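Long-range contacts in 2''-aminoglycoside nucleotidyltransferase (Klebsiella pneumoniae, PDB 4WQK), which confers bacterial resistance to kanamycin, gentamicin, tobramycin and related aminoglycosides by magnesium-dependent adenylylation of their 2''-hydroxyl group: residues R20-W25 and T49-R54; S125-I130 and T158-E163. All blocks are in the same frame, centred on the assembly; numbering follows the deposited sequence.

Contact 1. Residues R20-W25 and T49-R54; sequences RNLPLW and TFPGER
The guanidinium of Arg54 has Leu22 on one face and two backbone carbonyls at its edge. Leu22 CD1 sits over the centre of the group, 3.5 Å from Arg54 CZ, while Arg20 O and Asn21 O lie close to its plane. Arg54 NH1 donates to Asn21 O at 2.8 Å with an N-H...O angle of 155°; Arg54 NH2 reaches Arg20 O at 3.0 Å, a more bent bond, and adds a weak one to Asn21 O. In both main bonds the donor is tilted out of the carbonyl plane. The bend at chi3 of Arg54 (64°) turns the end of the chain toward these carbonyls, and Glu57 forms a salt bridge with NE, so the group is gripped at several nitrogens. The carbonyls follow helix 5-19, which ends in a Schellman motif with Asn21, at positive phi, as C-prime residue; the arginine thus binds just beyond a helix C-terminus, where the helix dipole would probably suit a cation.

The Trp25 indole meets Thr49 O at its edge, in the ring plane, 3.5 Å from CE3, while its NE1 is bonded to Pro109 O. Trp25 and Thr49 form an antiparallel hydrogen-bonded pair: Trp25 N to Thr49 O spans 2.9 Å and is nearly straight at 176°, and Thr49 N returns to Trp25 O. Between the polar ends lies apolar packing. Pro51 CG meets Pro23 CG at 3.9 Å, and Leu24 CD2 approaches Phe50 CB at 3.5 Å, with Ile13 and Ala17 of helix 5-19 also against Leu24. The arrangement pairs strand 25-27 with strand 46-51 in the mixed sheet of the nucleotidyltransferase fold, on the strand that also carries the magnesium ligand Asp47.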
ATOM      1  N   ARG A  20     -13.266 -10.500  10.675  1.00 17.35           N
ATOM      2  CA  ARG A  20     -13.961  -9.287  11.096  1.00 18.57           C
ATOM      3  C   ARG A  20     -14.693  -8.579   9.931  1.00 20.25           C
ATOM      4  O   ARG A  20     -15.222  -7.450  10.123  1.00 19.72           O
ATOM      5  CB  ARG A  20     -12.957  -8.313  11.737  1.00 20.72           C
ATOM      6  CG  ARG A  20     -12.367  -8.800  13.064  1.00 24.79           C
ATOM      7  CD  ARG A  20     -11.202  -7.896  13.502  1.00 28.59           C
ATOM      8  NE  ARG A  20     -10.671  -8.219  14.831  1.00 32.82           N
ATOM      9  CZ  ARG A  20     -11.002  -7.597  15.965  1.00 38.29           C
ATOM     10  NH1 ARG A  20     -11.883  -6.597  15.964  1.00 37.63           N
ATOM     11  NH2 ARG A  20     -10.441  -7.981  17.113  1.00 36.68           N
ATOM     12  N   ASN A  21     -14.715  -9.200   8.740  1.00 18.07           N
ATOM     13  CA  ASN A  21     -15.281  -8.536   7.564  0.57 16.80           C
ATOM     14  C   ASN A  21     -14.689  -7.147   7.320  1.00 15.36           C
ATOM     15  O   ASN A  21     -15.418  -6.202   6.930  1.00 16.37           O
ATOM     16  CB  ASN A  21     -16.800  -8.463   7.732  0.57 18.12           C
ATOM     17  CG  ASN A  21     -17.384  -9.806   8.067  0.57 19.32           C
ATOM     18  OD1 ASN A  21     -18.072  -9.973   9.080  0.57 23.12           O
ATOM     19  ND2 ASN A  21     -17.074 -10.793   7.236  0.57 22.16           N
ATOM     20  N   LEU A  22     -13.374  -7.035   7.537  1.00 14.59           N
ATOM     21  CA  LEU A  22     -12.623  -5.781   7.455  1.00 13.30           C
ATOM     22  C   LEU A  22     -11.738  -5.853   6.225  1.00 15.36           C
ATOM     23  O   LEU A  22     -10.791  -6.651   6.206  1.00 15.77           O
ATOM     24  CB  LEU A  22     -11.769  -5.582   8.697  1.00 14.45           C
ATOM     25  CG  LEU A  22     -10.890  -4.349   8.618  1.00 14.97           C
ATOM     26  CD1 LEU A  22     -11.775  -3.103   8.754  1.00 17.23           C
ATOM     27  CD2 LEU A  22      -9.849  -4.435   9.749  1.00 19.63           C
ATOM     28  N   PRO A  23     -12.090  -5.136   5.154  1.00 14.33           N
ATOM     29  CA  PRO A  23     -11.177  -5.171   3.993  1.00 14.72           C
ATOM     30  C   PRO A  23      -9.887  -4.392   4.297  1.00 15.10           C
ATOM     31  O   PRO A  23      -9.921  -3.358   4.960  1.00 15.60           O
ATOM     32  CB  PRO A  23     -11.996  -4.494   2.883  1.00 17.76           C
ATOM     33  CG  PRO A  23     -12.851  -3.477   3.658  1.00 19.30           C
ATOM     34  CD  PRO A  23     -13.216  -4.197   4.979  1.00 16.69           C
ATOM     35  N   LEU A  24      -8.744  -4.903   3.828  1.00 14.62           N
ATOM     36  CA  LEU A  24      -7.467  -4.214   3.954  1.00 14.75           C
ATOM     37  C   LEU A  24      -6.758  -4.387   2.627  1.00 15.00           C
ATOM     38  O   LEU A  24      -6.829  -5.472   2.031  1.00 15.44           O
ATOM     39  CB  LEU A  24      -6.591  -4.793   5.070  1.00 15.36           C
ATOM     40  CG  LEU A  24      -7.133  -4.708   6.507  1.00 15.88           C
ATOM     41  CD1 LEU A  24      -6.188  -5.523   7.400  1.00 17.21           C
ATOM     42  CD2 LEU A  24      -7.203  -3.245   6.965  1.00 16.02           C
ATOM     43  N   TRP A  25      -6.068  -3.337   2.196  1.00 13.68           N
ATOM     44  CA  TRP A  25      -5.321  -3.392   0.930  1.00 14.54           C
ATOM     45  C   TRP A  25      -3.833  -3.368   1.212  1.00 13.94           C
ATOM     46  O   TRP A  25      -3.349  -2.494   1.938  1.00 15.51           O
ATOM     47  CB  TRP A  25      -5.685  -2.212   0.026  1.00 13.68           C
ATOM     48  CG  TRP A  25      -7.086  -2.322  -0.526  1.00 12.41           C
ATOM     49  CD1 TRP A  25      -7.436  -2.760  -1.769  1.00 13.43           C
ATOM     50  CD2 TRP A  25      -8.311  -1.973   0.155  1.00 13.08           C
ATOM     51  NE1 TRP A  25      -8.821  -2.760  -1.898  1.00 15.13           N
ATOM     52  CE2 TRP A  25      -9.373  -2.298  -0.731  1.00 13.73           C
ATOM     53  CE3 TRP A  25      -8.599  -1.440   1.418  1.00 15.18           C
ATOM     54  CZ2 TRP A  25     -10.718  -2.072  -0.404  1.00 15.74           C
ATOM     55  CZ3 TRP A  25      -9.950  -1.243   1.750  1.00 15.72           C
ATOM     56  CH2 TRP A  25     -10.969  -1.564   0.839  1.00 16.96           C
ATOM     57  N   THR A  49      -3.395  -0.300   3.610  1.00 14.71           N
ATOM     58  CA  THR A  49      -4.409   0.736   3.505  1.00 14.38           C
ATOM     59  C   THR A  49      -5.683   0.177   4.164  1.00 14.74           C
ATOM     60  O   THR A  49      -6.108  -0.934   3.862  1.00 14.90           O
ATOM     61  CB  THR A  49      -4.662   1.103   2.046  1.00 16.48           C
ATOM     62  OG1 THR A  49      -3.449   1.609   1.460  1.00 17.79           O
ATOM     63  CG2 THR A  49      -5.722   2.194   1.967  1.00 18.61           C
ATOM     64  N   PHE A  50      -6.287   0.960   5.058  1.00 15.26           N
ATOM     65  CA  PHE A  50      -7.407   0.443   5.873  1.00 16.17           C
ATOM     66  C   PHE A  50      -8.586   1.435   5.852  1.00 14.78           C
ATOM     67  O   PHE A  50      -8.375   2.637   5.707  1.00 15.83           O
ATOM     68  CB  PHE A  50      -6.970   0.213   7.335  1.00 16.92           C
ATOM     69  CG  PHE A  50      -6.546   1.475   8.052  1.00 15.83           C
ATOM     70  CD1 PHE A  50      -5.211   1.968   7.990  1.00 15.29           C
ATOM     71  CD2 PHE A  50      -7.470   2.224   8.791  1.00 17.96           C
ATOM     72  CE1 PHE A  50      -4.814   3.137   8.623  1.00 19.54           C
ATOM     73  CE2 PHE A  50      -7.067   3.388   9.424  1.00 19.50           C
ATOM     74  CZ  PHE A  50      -5.748   3.853   9.359  1.00 19.20           C
ATOM     75  N   PRO A  51      -9.813   0.929   6.065  1.00 14.92           N
ATOM     76  CA  PRO A  51     -10.956   1.849   6.179  1.00 17.10           C
ATOM     77  C   PRO A  51     -10.799   2.792   7.368  1.00 14.77           C
ATOM     78  O   PRO A  51     -10.729   2.357   8.527  1.00 15.88           O
ATOM     79  CB  PRO A  51     -12.146   0.895   6.372  1.00 16.64           C
ATOM     80  CG  PRO A  51     -11.702  -0.360   5.710  1.00 15.84           C
ATOM     81  CD  PRO A  51     -10.227  -0.490   6.054  1.00 14.96           C
ATOM     82  N   GLY A  52     -10.763   4.081   7.089  1.00 16.02           N
ATOM     83  CA  GLY A  52     -10.413   5.050   8.121  1.00 17.87           C
ATOM     84  C   GLY A  52     -11.328   5.014   9.320  1.00 19.45           C
ATOM     85  O   GLY A  52     -10.913   5.258  10.472  1.00 19.96           O
ATOM     86  N   GLU A  53     -12.603   4.734   9.045  1.00 17.18           N
ATOM     87  CA  GLU A  53     -13.628   4.798  10.091  1.00 18.04           C
ATOM     88  C   GLU A  53     -13.643   3.485  10.908  1.00 19.12           C
ATOM     89  O   GLU A  53     -14.362   3.388  11.925  1.00 21.70           O
ATOM     90  CB  GLU A  53     -15.009   5.109   9.486  1.00 20.41           C
ATOM     91  CG  GLU A  53     -15.763   3.914   8.873  1.00 19.66           C
ATOM     92  CD  GLU A  53     -15.206   3.330   7.567  1.00 26.35           C
ATOM     93  OE1 GLU A  53     -14.231   3.840   6.988  1.00 21.99           O
ATOM     94  OE2 GLU A  53     -15.802   2.321   7.103  1.00 21.43           O
ATOM     95  N   ARG A  54     -12.834   2.502  10.489  1.00 17.49           N
ATOM     96  CA  ARG A  54     -12.689   1.248  11.216  1.00 16.02           C
ATOM     97  C   ARG A  54     -11.274   1.044  11.764  1.00 16.54           C
ATOM     98  O   ARG A  54     -10.847  -0.101  12.020  1.00 18.39           O
ATOM     99  CB  ARG A  54     -13.087   0.076  10.296  1.00 17.21           C
ATOM    100  CG  ARG A  54     -14.517   0.246   9.833  1.00 18.62           C
ATOM    101  CD  ARG A  54     -14.979  -0.927   8.920  1.00 17.24           C
ATOM    102  NE  ARG A  54     -15.001  -2.202   9.636  1.00 16.33           N
ATOM    103  CZ  ARG A  54     -15.282  -3.381   9.059  1.00 18.74           C
ATOM    104  NH1 ARG A  54     -15.533  -3.475   7.743  1.00 17.07           N
ATOM    105  NH2 ARG A  54     -15.330  -4.490   9.800  1.00 16.68           N
TER

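Contact 2. Residues S125-I130 and T158-E163; sequences SWEAII and TSLGAE
Leu160 and Ser159 pack closely against the first turn of helix 126-139. Ser159 CB stands over one face of the Trp126 indole, 3.4 Å from Trp126 CZ2 and 23° off the normal through the six-membered ring, a CH-pi contact displaced toward the rim. Ser159 OG is turned to Leu155 O of its own helix, and Arg35 makes a cation-pi contact with the same indole. At Leu160, chi1 (-173°) carries CG out beside the carbonyl carbon, and chi2 (63°) then sends CD1 to Trp126 CB at 3.9 Å and CD2 to Ile130 CD1 at 3.6 Å. Ile130 is buried, with Tyr153, Ala156, Val165 and Leu168 also packed against it.

The looser side is that of the partly exposed Glu127. Bent at chi2, it lays OE2 3.6 Å from Leu160 CD1, a van der Waals approach only; a magnesium ion lies about 5 Å from this side chain, near but not as a ligand. This is helix-to-helix packing in the helical C-terminal domain: the first turn of helix 126-139, N-capped by Ser125, whose OG accepts from Ala128 N at 3.0 Å, meets the C-terminal turn of helix 147-160.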
ATOM      1  N   SER A 125      -4.302  -0.105  -6.316  1.00 13.40           N
ATOM      2  CA  SER A 125      -4.142  -0.121  -7.763  1.00 13.45           C
ATOM      3  C   SER A 125      -2.737   0.310  -8.203  1.00 14.29           C
ATOM      4  O   SER A 125      -2.008   0.977  -7.460  1.00 14.69           O
ATOM      5  CB  SER A 125      -5.166   0.801  -8.390  1.00 17.07           C
ATOM      6  OG  SER A 125      -4.833   2.151  -8.027  1.00 15.38           O
ATOM      7  N   TRP A 126      -2.347  -0.114  -9.401  1.00 14.54           N
ATOM      8  CA  TRP A 126      -1.087   0.374  -9.958  1.00 15.15           C
ATOM      9  C   TRP A 126      -1.063   1.890  -9.975  1.00 14.93           C
ATOM     10  O   TRP A 126      -0.006   2.477  -9.669  1.00 15.43           O
ATOM     11  CB  TRP A 126      -0.854  -0.143 -11.387  1.00 15.15           C
ATOM     12  CG  TRP A 126      -0.502  -1.589 -11.514  1.00 16.74           C
ATOM     13  CD1 TRP A 126      -1.203  -2.541 -12.207  1.00 20.36           C
ATOM     14  CD2 TRP A 126       0.679  -2.230 -11.027  1.00 14.81           C
ATOM     15  NE1 TRP A 126      -0.533  -3.741 -12.151  1.00 21.03           N
ATOM     16  CE2 TRP A 126       0.624  -3.571 -11.427  1.00 16.05           C
ATOM     17  CE3 TRP A 126       1.779  -1.806 -10.277  1.00 16.11           C
ATOM     18  CZ2 TRP A 126       1.640  -4.494 -11.106  1.00 15.95           C
ATOM     19  CZ3 TRP A 126       2.773  -2.709  -9.970  1.00 17.60           C
ATOM     20  CH2 TRP A 126       2.680  -4.048 -10.345  1.00 18.05           C
ATOM     21  N   GLU A 127      -2.169   2.539 -10.334  1.00 15.66           N
ATOM     22  CA  GLU A 127      -2.148   4.010 -10.400  1.00 14.79           C
ATOM     23  C   GLU A 127      -1.868   4.610  -9.019  1.00 14.75           C
ATOM     24  O   GLU A 127      -1.115   5.592  -8.921  1.00 16.48           O
ATOM     25  CB  GLU A 127      -3.488   4.508 -10.963  1.00 15.46           C
ATOM     26  CG  GLU A 127      -3.693   4.175 -12.413  1.00 18.51           C
ATOM     27  CD  GLU A 127      -4.280   2.741 -12.670  1.00 24.53           C
ATOM     28  OE1 GLU A 127      -4.366   1.820 -11.787  1.00 27.89           O
ATOM     29  OE2 GLU A 127      -4.671   2.518 -13.835  1.00 30.36           O
ATOM     30  N   ALA A 128      -2.464   4.046  -7.965  1.00 14.20           N
ATOM     31  CA  ALA A 128      -2.196   4.516  -6.608  1.00 14.49           C
ATOM     32  C   ALA A 128      -0.763   4.280  -6.178  1.00 15.32           C
ATOM     33  O   ALA A 128      -0.156   5.131  -5.517  1.00 16.73           O
ATOM     34  CB  ALA A 128      -3.174   3.846  -5.601  1.00 16.40           C
ATOM     35  N   ILE A 129      -0.235   3.113  -6.535  1.00 14.68           N
ATOM     36  CA  ILE A 129       1.150   2.769  -6.217  1.00 15.25           C
ATOM     37  C   ILE A 129       2.099   3.778  -6.861  1.00 15.04           C
ATOM     38  O   ILE A 129       3.010   4.354  -6.217  1.00 16.97           O
ATOM     39  CB  ILE A 129       1.454   1.334  -6.682  1.00 14.92           C
ATOM     40  CG1 ILE A 129       0.654   0.345  -5.847  1.00 16.93           C
ATOM     41  CG2 ILE A 129       2.956   1.017  -6.644  1.00 17.62           C
ATOM     42  CD1 ILE A 129       0.674  -1.091  -6.431  1.00 17.22           C
ATOM     43  N   ILE A 130       1.869   4.060  -8.134  1.00 15.15           N
ATOM     44  CA  ILE A 130       2.747   4.955  -8.882  1.00 15.88           C
ATOM     45  C   ILE A 130       2.565   6.415  -8.413  1.00 15.43           C
ATOM     46  O   ILE A 130       3.547   7.156  -8.281  1.00 16.04           O
ATOM     47  CB  ILE A 130       2.464   4.795 -10.384  1.00 17.21           C
ATOM     48  CG1 ILE A 130       2.954   3.421 -10.811  1.00 19.12           C
ATOM     49  CG2 ILE A 130       3.148   5.898 -11.210  1.00 21.17           C
ATOM     50  CD1 ILE A 130       2.489   3.014 -12.154  1.00 25.79           C
ATOM     51  N   THR A 158       6.484  -0.547 -15.835  1.00 17.07           N
ATOM     52  CA  THR A 158       6.422  -1.556 -16.885  1.00 17.41           C
ATOM     53  C   THR A 158       5.054  -2.272 -16.836  1.00 16.40           C
ATOM     54  O   THR A 158       4.471  -2.594 -17.890  1.00 17.34           O
ATOM     55  CB  THR A 158       7.540  -2.565 -16.723  1.00 19.87           C
ATOM     56  OG1 THR A 158       8.787  -1.887 -16.884  1.00 22.72           O
ATOM     57  CG2 THR A 158       7.477  -3.655 -17.759  1.00 20.31           C
ATOM     58  N   SER A 159       4.547  -2.492 -15.626  1.00 15.31           N
ATOM     59  CA  SER A 159       3.303  -3.249 -15.479  1.00 15.01           C
ATOM     60  C   SER A 159       2.087  -2.421 -15.914  1.00 16.36           C
ATOM     61  O   SER A 159       1.161  -2.965 -16.535  1.00 20.71           O
ATOM     62  CB  SER A 159       3.150  -3.711 -14.028  1.00 17.50           C
ATOM     63  OG  SER A 159       4.242  -4.545 -13.616  1.00 16.97           O
ATOM     64  N   LEU A 160       2.065  -1.135 -15.598  1.00 15.76           N
ATOM     65  CA  LEU A 160       0.943  -0.268 -15.993  1.00 18.49           C
ATOM     66  C   LEU A 160       1.072   0.170 -17.452  1.00 17.74           C
ATOM     67  O   LEU A 160       0.078   0.268 -18.182  1.00 21.14           O
ATOM     68  CB  LEU A 160       0.881   0.957 -15.076  1.00 19.40           C
ATOM     69  CG  LEU A 160      -0.382   1.804 -15.357  1.00 18.55           C
ATOM     70  CD1 LEU A 160      -1.663   1.047 -15.060  1.00 20.82           C
ATOM     71  CD2 LEU A 160      -0.233   3.068 -14.494  1.00 20.74           C
ATOM     72  N   GLY A 161       2.318   0.429 -17.858  1.00 16.94           N
ATOM     73  CA  GLY A 161       2.637   0.819 -19.209  1.00 16.52           C
ATOM     74  C   GLY A 161       3.026   2.292 -19.295  1.00 18.69           C
ATOM     75  O   GLY A 161       2.464   3.167 -18.639  1.00 18.20           O
ATOM     76  N   ALA A 162       3.995   2.560 -20.137  1.00 20.31           N
ATOM     77  CA  ALA A 162       4.509   3.910 -20.291  1.00 20.94           C
ATOM     78  C   ALA A 162       3.438   4.941 -20.643  1.00 21.89           C
ATOM     79  O   ALA A 162       3.505   6.061 -20.165  1.00 25.38           O
ATOM     80  CB  ALA A 162       5.569   3.918 -21.339  1.00 27.93           C
ATOM     81  N   GLU A 163       2.492   4.589 -21.512  1.00 23.88           N
ATOM     82  CA  GLU A 163       1.439   5.529 -21.905  1.00 28.36           C
ATOM     83  C   GLU A 163       0.666   6.040 -20.689  1.00 23.64           C
ATOM     84  O   GLU A 163       0.530   7.258 -20.480  1.00 25.37           O
ATOM     85  CB  GLU A 163       0.477   4.864 -22.900  1.00 33.50           C
ATOM     86  CG  GLU A 163      -0.767   5.689 -23.228  1.00 47.95           C
ATOM     87  CD  GLU A 163      -0.460   6.947 -24.035  1.00 61.90           C
ATOM     88  OE1 GLU A 163       0.633   7.008 -24.652  1.00 68.69           O
ATOM     89  OE2 GLU A 163      -1.315   7.873 -24.055  1.00 63.34           O
TER

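Overall arrangement
Contact 1 belongs to the N-terminal domain and contact 2 to the C-terminal domain, and kanamycin binds in the cleft between the two. Their centres are 23 Å apart, on opposite sides of the chain's centre, and their nearest atoms come within about 6 Å without touching. In sequence contact 1 closes before contact 2 opens. Contact 1 is the nearer to the catalytic metals: the side chains of Thr49 and Asp47 are about 6 Å apart, and those of Phe50 and Asp87 about 8 Å. Contact 2 lies away from the annotated sites, although a further magnesium ion lies about 5 Å from the Glu127 side chain, too far for direct coordination.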